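Local coordinates for pullulanase C protein (Klebsiella pneumoniae subsp. pneumoniae NTUH-K2044, PDB 5HJ1) that is probably a component of the type II secretion system that exports pullulanase, with a PDZ domain that binds a fatty acid, at residues Leu17-Ile22 and Gly39-Leu44; Gly33-Pro38 and Asn53-Ala58. One frame throughout, in Å; residues are numbered along the deposited sequence. Where two conformers were deposited one is given.

Contact 1 of 2, residues Leu17-Ile22 and Gly39-Leu44. With VCA (vaccenic acid), chain B.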
loop_
_atom_site.group_PDB
_atom_site.type_symbol
_atom_site.label_atom_id
_atom_site.label_comp_id
_atom_site.label_asym_id
_atom_site.label_seq_id
_atom_site.Cartn_x
_atom_site.Cartn_y
_atom_site.Cartn_z
ATOM N N LEU A 17 2.784 -9.083 3.910
ATOM C CA LEU A 17 1.424 -9.560 4.096
ATOM C C LEU A 17 1.158 -10.061 5.526
ATOM O O LEU A 17 0.013 -10.337 5.841
ATOM C CB LEU A 17 1.022 -10.527 2.985
ATOM C CG LEU A 17 0.972 -9.845 1.581
ATOM C CD1 LEU A 17 0.781 -10.976 0.570
ATOM C CD2 LEU A 17 -0.081 -8.770 1.471
ATOM N N THR A 18 2.199 -10.202 6.322
ATOM C CA THR A 18 1.982 -10.481 7.742
ATOM C C THR A 18 1.465 -9.222 8.436
ATOM O O THR A 18 0.718 -9.318 9.436
ATOM C CB THR A 18 3.274 -10.907 8.421
ATOM O OG1 THR A 18 3.756 -12.130 7.806
ATOM C CG2 THR A 18 3.067 -11.216 9.889
ATOM N N TYR A 19 1.818 -8.040 7.912
ATOM C CA TYR A 19 1.412 -6.774 8.517
ATOM C C TYR A 19 0.192 -6.171 7.902
ATOM O O TYR A 19 -0.439 -5.298 8.525
ATOM C CB TYR A 19 2.576 -5.714 8.438
ATOM C CG TYR A 19 3.826 -6.063 9.150
ATOM C CD1 TYR A 19 3.962 -5.752 10.506
ATOM C CD2 TYR A 19 4.813 -6.745 8.500
ATOM C CE1 TYR A 19 5.149 -5.991 11.174
ATOM C CE2 TYR A 19 5.973 -7.109 9.183
ATOM C CZ TYR A 19 6.085 -6.715 10.524
ATOM O OH TYR A 19 7.240 -6.985 11.274
ATOM N N LEU A 20 -0.156 -6.590 6.687
ATOM C CA LEU A 20 -1.225 -5.956 5.915
ATOM C C LEU A 20 -2.116 -6.936 5.244
ATOM O O LEU A 20 -1.605 -7.913 4.663
ATOM C CB LEU A 20 -0.659 -5.066 4.783
ATOM C CG LEU A 20 0.100 -3.879 5.196
ATOM C CD1 LEU A 20 0.694 -3.200 3.947
ATOM C CD2 LEU A 20 -0.817 -2.900 5.875
ATOM N N SER A 21 -3.407 -6.730 5.333
ATOM C CA SER A 21 -4.450 -7.401 4.536
ATOM C C SER A 21 -4.846 -6.376 3.474
ATOM O O SER A 21 -5.210 -5.236 3.799
ATOM C CB SER A 21 -5.599 -7.716 5.436
ATOM O OG SER A 21 -6.549 -8.520 4.756
ATOM N N ILE A 22 -4.782 -6.746 2.201
ATOM C CA ILE A 22 -4.918 -5.796 1.072
ATOM C C ILE A 22 -5.929 -6.256 0.068
ATOM O O ILE A 22 -5.972 -7.423 -0.297
ATOM C CB ILE A 22 -3.548 -5.627 0.382
ATOM C CG1 ILE A 22 -2.505 -5.169 1.355
ATOM C CG2 ILE A 22 -3.607 -4.625 -0.803
ATOM C CD1 ILE A 22 -1.074 -5.111 0.837
ATOM N N GLY A 39 -2.820 -7.059 9.032
ATOM C CA GLY A 39 -2.493 -8.445 8.872
ATOM C C GLY A 39 -2.568 -9.144 10.281
ATOM O O GLY A 39 -3.021 -8.522 11.300
ATOM N N LYS A 40 -2.000 -10.329 10.391
ATOM C CA LYS A 40 -1.918 -11.001 11.691
ATOM C C LYS A 40 -1.185 -10.166 12.685
ATOM O O LYS A 40 -1.517 -10.206 13.892
ATOM C CB LYS A 40 -1.284 -12.346 11.510
ATOM C CG LYS A 40 -2.209 -13.322 10.810
ATOM C CD LYS A 40 -1.626 -14.694 10.703
ATOM C CE LYS A 40 -2.713 -15.677 10.250
ATOM N NZ LYS A 40 -2.215 -17.041 10.044
ATOM N N ASP A 41 -0.165 -9.418 12.265
ATOM C CA ASP A 41 0.576 -8.480 13.135
ATOM C C ASP A 41 0.062 -7.120 12.805
ATOM O O ASP A 41 0.309 -6.610 11.722
ATOM C CB ASP A 41 2.096 -8.603 12.903
ATOM C CG ASP A 41 2.920 -7.695 13.719
ATOM O OD1 ASP A 41 2.389 -6.729 14.313
ATOM O OD2 ASP A 41 4.181 -7.897 13.847
ATOM N N ALA A 42 -0.650 -6.518 13.729
ATOM C CA ALA A 42 -1.285 -5.211 13.588
ATOM C C ALA A 42 -0.462 -4.015 14.010
ATOM O O ALA A 42 -0.980 -2.905 14.165
ATOM C CB ALA A 42 -2.666 -5.224 14.279
ATOM N N SER A 43 0.841 -4.224 14.093
ATOM C CA SER A 43 1.775 -3.202 14.569
ATOM C C SER A 43 1.770 -1.874 13.858
ATOM O O SER A 43 1.892 -0.852 14.569
ATOM C CB SER A 43 3.164 -3.714 14.423
ATOM O OG SER A 43 3.451 -4.700 15.471
ATOM N N LEU A 44 1.523 -1.851 12.553
ATOM C CA LEU A 44 1.609 -0.617 11.764
ATOM C C LEU A 44 0.397 0.244 11.958
ATOM O O LEU A 44 0.364 1.372 11.434
ATOM C CB LEU A 44 1.722 -0.953 10.309
ATOM C CG LEU A 44 2.898 -1.807 9.830
ATOM C CD1 LEU A 44 2.769 -2.118 8.329
ATOM C CD2 LEU A 44 4.200 -1.207 10.269
HETATM O O2 VCA B . 8.940 -5.422 11.811
HETATM C C1 VCA B . 10.055 -4.862 11.744
HETATM O O1 VCA B . 10.865 -4.863 12.699
HETATM C C2 VCA B . 10.419 -4.147 10.458
HETATM C C3 VCA B . 11.332 -5.020 9.598
HETATM C C4 VCA B . 10.676 -5.381 8.267
HETATM C C5 VCA B . 9.613 -4.363 7.868
HETATM C C6 VCA B . 8.340 -4.570 8.671
HETATM C C7 VCA B . 7.184 -3.730 8.147
HETATM C C8 VCA B . 7.134 -3.645 6.622
HETATM C C9 VCA B . 5.937 -2.791 6.219
HETATM C C10 VCA B . 5.812 -2.472 4.734
HETATM C C11 VCA B . 4.714 -1.479 4.614
HETATM C C12 VCA B . 4.072 -1.162 3.509
HETATM C C13 VCA B . 4.236 -1.806 2.153
HETATM C C14 VCA B . 2.965 -1.357 1.457
HETATM C C15 VCA B . 2.761 -1.716 -0.000
HETATM C C16 VCA B . 1.266 -1.525 -0.197
HETATM C C17 VCA B . 0.850 -1.280 -1.621
HETATM C C18 VCA B . -0.661 -1.178 -1.616
HETATM O O HOH W 1 -1.439 -11.566 7.808
HETATM O O HOH W 2 0.397 -4.004 10.889
HETATM O O HOH W 3 6.757 -6.736 14.315
#

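Contact 2 of 2, residues Gly33-Pro38 and Asn53-Ala58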
loop_
_atom_site.group_PDB
_atom_site.type_symbol
_atom_site.label_atom_id
_atom_site.label_comp_id
_atom_site.label_asym_id
_atom_site.label_seq_id
_atom_site.Cartn_x
_atom_site.Cartn_y
_atom_site.Cartn_z
ATOM N N GLY A 33 -7.951 2.278 -5.657
ATOM C CA GLY A 33 -6.766 2.119 -4.780
ATOM C C GLY A 33 -6.882 0.782 -4.141
ATOM O O GLY A 33 -7.588 -0.115 -4.570
ATOM N N TYR A 34 -6.100 0.609 -3.072
ATOM C CA TYR A 34 -6.022 -0.663 -2.350
ATOM C C TYR A 34 -6.432 -0.454 -0.938
ATOM O O TYR A 34 -5.814 0.373 -0.201
ATOM C CB TYR A 34 -4.595 -1.258 -2.387
ATOM C CG TYR A 34 -4.226 -1.692 -3.768
ATOM C CD1 TYR A 34 -3.730 -0.775 -4.715
ATOM C CD2 TYR A 34 -4.435 -2.992 -4.196
ATOM C CE1 TYR A 34 -3.496 -1.189 -6.023
ATOM C CE2 TYR A 34 -4.148 -3.399 -5.500
ATOM C CZ TYR A 34 -3.663 -2.465 -6.407
ATOM O OH TYR A 34 -3.390 -2.860 -7.741
ATOM N N ARG A 35 -7.436 -1.174 -0.489
ATOM C CA ARG A 35 -7.966 -1.018 0.888
ATOM C C ARG A 35 -7.040 -1.800 1.811
ATOM O O ARG A 35 -6.750 -2.976 1.616
ATOM C CB ARG A 35 -9.361 -1.638 0.950
ATOM C CG ARG A 35 -10.171 -1.396 2.267
ATOM C CD ARG A 35 -10.544 0.010 2.489
ATOM N NE ARG A 35 -11.423 0.509 1.421
ATOM C CZ ARG A 35 -11.665 1.760 1.179
ATOM N NH1 ARG A 35 -11.087 2.689 1.904
ATOM N NH2 ARG A 35 -12.471 2.131 0.168
ATOM N N LEU A 36 -6.585 -1.158 2.892
ATOM C CA LEU A 36 -5.652 -1.715 3.830
ATOM C C LEU A 36 -6.298 -1.966 5.179
ATOM O O LEU A 36 -7.041 -1.140 5.695
ATOM C CB LEU A 36 -4.466 -0.766 4.105
ATOM C CG LEU A 36 -3.772 -0.253 2.857
ATOM C CD1 LEU A 36 -2.670 0.721 3.299
ATOM C CD2 LEU A 36 -3.219 -1.363 2.027
ATOM N N ASN A 37 -5.968 -3.131 5.757
ATOM C CA ASN A 37 -6.388 -3.500 7.113
ATOM C C ASN A 37 -5.239 -4.268 7.718
ATOM O O ASN A 37 -4.301 -4.725 7.048
ATOM C CB ASN A 37 -7.708 -4.257 7.086
ATOM C CG ASN A 37 -8.871 -3.331 7.084
ATOM O OD1 ASN A 37 -9.019 -2.509 7.984
ATOM N ND2 ASN A 37 -9.654 -3.354 6.006
ATOM N N PRO A 38 -5.283 -4.486 9.045
ATOM C CA PRO A 38 -4.173 -5.199 9.643
ATOM C C PRO A 38 -4.069 -6.614 9.163
ATOM O O PRO A 38 -5.073 -7.314 8.983
ATOM C CB PRO A 38 -4.525 -5.117 11.143
ATOM C CG PRO A 38 -5.406 -3.959 11.331
ATOM C CD PRO A 38 -6.182 -3.877 10.044
ATOM N N ASN A 53 -9.072 0.362 7.192
ATOM C CA ASN A 53 -9.781 0.826 5.974
ATOM C C ASN A 53 -9.171 2.003 5.271
ATOM O O ASN A 53 -9.818 2.668 4.456
ATOM C CB ASN A 53 -11.293 0.977 6.263
ATOM C CG ASN A 53 -11.940 -0.321 6.488
ATOM O OD1 ASN A 53 -11.765 -1.282 5.730
ATOM N ND2 ASN A 53 -12.702 -0.424 7.559
ATOM N N ASP A 54 -7.887 2.248 5.504
ATOM C CA ASP A 54 -7.209 3.237 4.703
ATOM C C ASP A 54 -7.198 2.782 3.228
ATOM O O ASP A 54 -7.193 1.607 2.906
ATOM C CB ASP A 54 -5.704 3.366 5.135
ATOM C CG ASP A 54 -5.455 4.344 6.251
ATOM O OD1 ASP A 54 -6.346 5.191 6.551
ATOM O OD2 ASP A 54 -4.342 4.301 6.776
ATOM N N LEU A 55 -7.182 3.766 2.334
ATOM C CA LEU A 55 -7.118 3.527 0.881
ATOM C C LEU A 55 -5.783 3.946 0.351
ATOM O O LEU A 55 -5.526 5.171 0.313
ATOM C CB LEU A 55 -8.265 4.252 0.176
ATOM C CG LEU A 55 -8.353 3.987 -1.319
ATOM C CD1 LEU A 55 -8.919 2.622 -1.604
ATOM C CD2 LEU A 55 -9.195 5.049 -2.070
ATOM N N ALA A 56 -4.935 2.984 0.021
ATOM C CA ALA A 56 -3.612 3.268 -0.571
ATOM C C ALA A 56 -3.757 3.706 -2.021
ATOM O O ALA A 56 -4.312 2.991 -2.857
ATOM C CB ALA A 56 -2.685 2.094 -0.488
ATOM N N ILE A 57 -3.240 4.911 -2.302
ATOM C CA ILE A 57 -3.308 5.465 -3.654
ATOM C C ILE A 57 -1.931 5.753 -4.314
ATOM O O ILE A 57 -1.899 5.944 -5.554
ATOM C CB ILE A 57 -4.229 6.727 -3.714
ATOM C CG1 ILE A 57 -3.678 7.827 -2.871
ATOM C CG2 ILE A 57 -5.657 6.358 -3.328
ATOM C CD1 ILE A 57 -4.348 9.166 -3.088
ATOM N N ALA A 58 -0.858 5.799 -3.569
ATOM C CA ALA A 58 0.491 6.016 -4.146
ATOM C C ALA A 58 1.523 5.271 -3.356
ATOM O O ALA A 58 1.401 5.129 -2.141
ATOM C CB ALA A 58 0.831 7.516 -4.244
#

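Contact 1 of 2, residues Leu17-Ile22 and Gly39-Leu44
Tyr19 lies alongside Asp41, ring and carboxylate pointing the same way with their planes 37° apart, and its CE1 comes 3.4 Å from Asp41 OD2. Water 3 bridges them, donating to Asp41 OD2 and hydrogen-bonded to Tyr19 OH. The other flank of the tyrosine carries the fatty acid: C7 of the vaccenic acid rides over one ring face toward the rim, and Tyr19 OH lies 2.4 Å from carboxyl O2 of the fatty acid, a separation so short that its exact nature is doubtful. A phenol suits this place because its flat face packs on the chain and its hydroxyl ends beside the head group. Leu44 crosses the tyrosine at about a right angle, its CD1 3.6 Å from Tyr19 CB and also against C9 of the ligand.

Gly39 can press its backbone on that of residues 18-20 because it has no side chain; a CB would collide with Thr18 O. Its N donates to Tyr19 O from above the carbonyl plane, while Asp41 N makes a straighter bond of 3.0 Å to Thr18 O. With CG anti to its backbone N (chi1 179°), Asp41 OD1 accepts from Ser43 N, which makes an Asx turn, and also from Ser43 OG. The contact thus ties the loop after strand 30-38 to the junction of helix 16-19 and strand 20-27, where Leu20 packs on Phe45 and Leu50, and Ile22 on helix 5-9.

Contact 2 of 2, residues Gly33-Pro38 and Asn53-Ala58
Arg35 folds back over its partner strand, with Leu55 CD1 lying 3.9 Å above the centre of one face of the guanidinium. CG stands anti to the backbone N (chi1 -172°), and bends at the next two torsions swing the group round, so that NH1 reaches Asn53 O at 2.9 Å. That acceptor lies near the guanidinium plane, although the donor is tilted 31° from the plane of the carbonyl. A long, flexible arginine suits the spot: its methylenes pass Asn53, its flat face covers a leucine methyl, and its edge still serves a backbone oxygen.

Asn37 and Asn53 meet with their amide planes at right angles. Asn37 ND2 gives an almost straight bond of 3.0 Å to Asn53 OD1, approaching from above that carbonyl's plane, while Asn37 OD1 accepts from Asn53 N. An amide suits position 37 because it gives through ND2 and takes through OD1, meeting the side chain and the backbone N of Asn53 together; the pair ties Asn53, in the loop leading into strand 54-59, to Asn37.

From the Asn53 end onward the two strands pair as an antiparallel ladder of the curled PDZ sheet. Tyr34 and Ala56 form a hydrogen-bonded pair, Tyr34 N to Ala56 O at 3.0 Å and Ala56 N to Tyr34 O at 2.8 Å, and Arg35 faces Leu55 in a non-hydrogen-bonded pair. On the sheet face away from Arg35 and Leu55, Leu36 CD1 packs 4.0 Å from the small Ala56 CB, and both Tyr34 and Ala56 touch the vaccenic acid. Gly33 lets Ala56 O come within 3.2 Å of its CA, where any CB would clash. Asp54, on the same face as Leu36, spends its carboxylate outside the pair: OD1 forms a salt bridge with Arg89, and OD2 accepts from Gln51 N.

In the fold
The two contacts have centres 12 Å apart and alternate along the chain: 17-22, then 33-38, then 39-44, then 53-58. Strands 20-27 and 30-38 are neighbours in one antiparallel sheet, so contact 1 begins at the sheet's edge and contact 2 continues it to strand 54-59. They meet directly, with a probable hydrogen bond from Ser21 N to Asn37 O and with Ile22 packed on Tyr34 and Leu36. Contact 1 lies near the surface, by the fatty-acid head group, whereas contact 2 lies closer to the chain's centre. Both touch the ligand, so the loop after strand 30-38 and the sheet together help line the pocket.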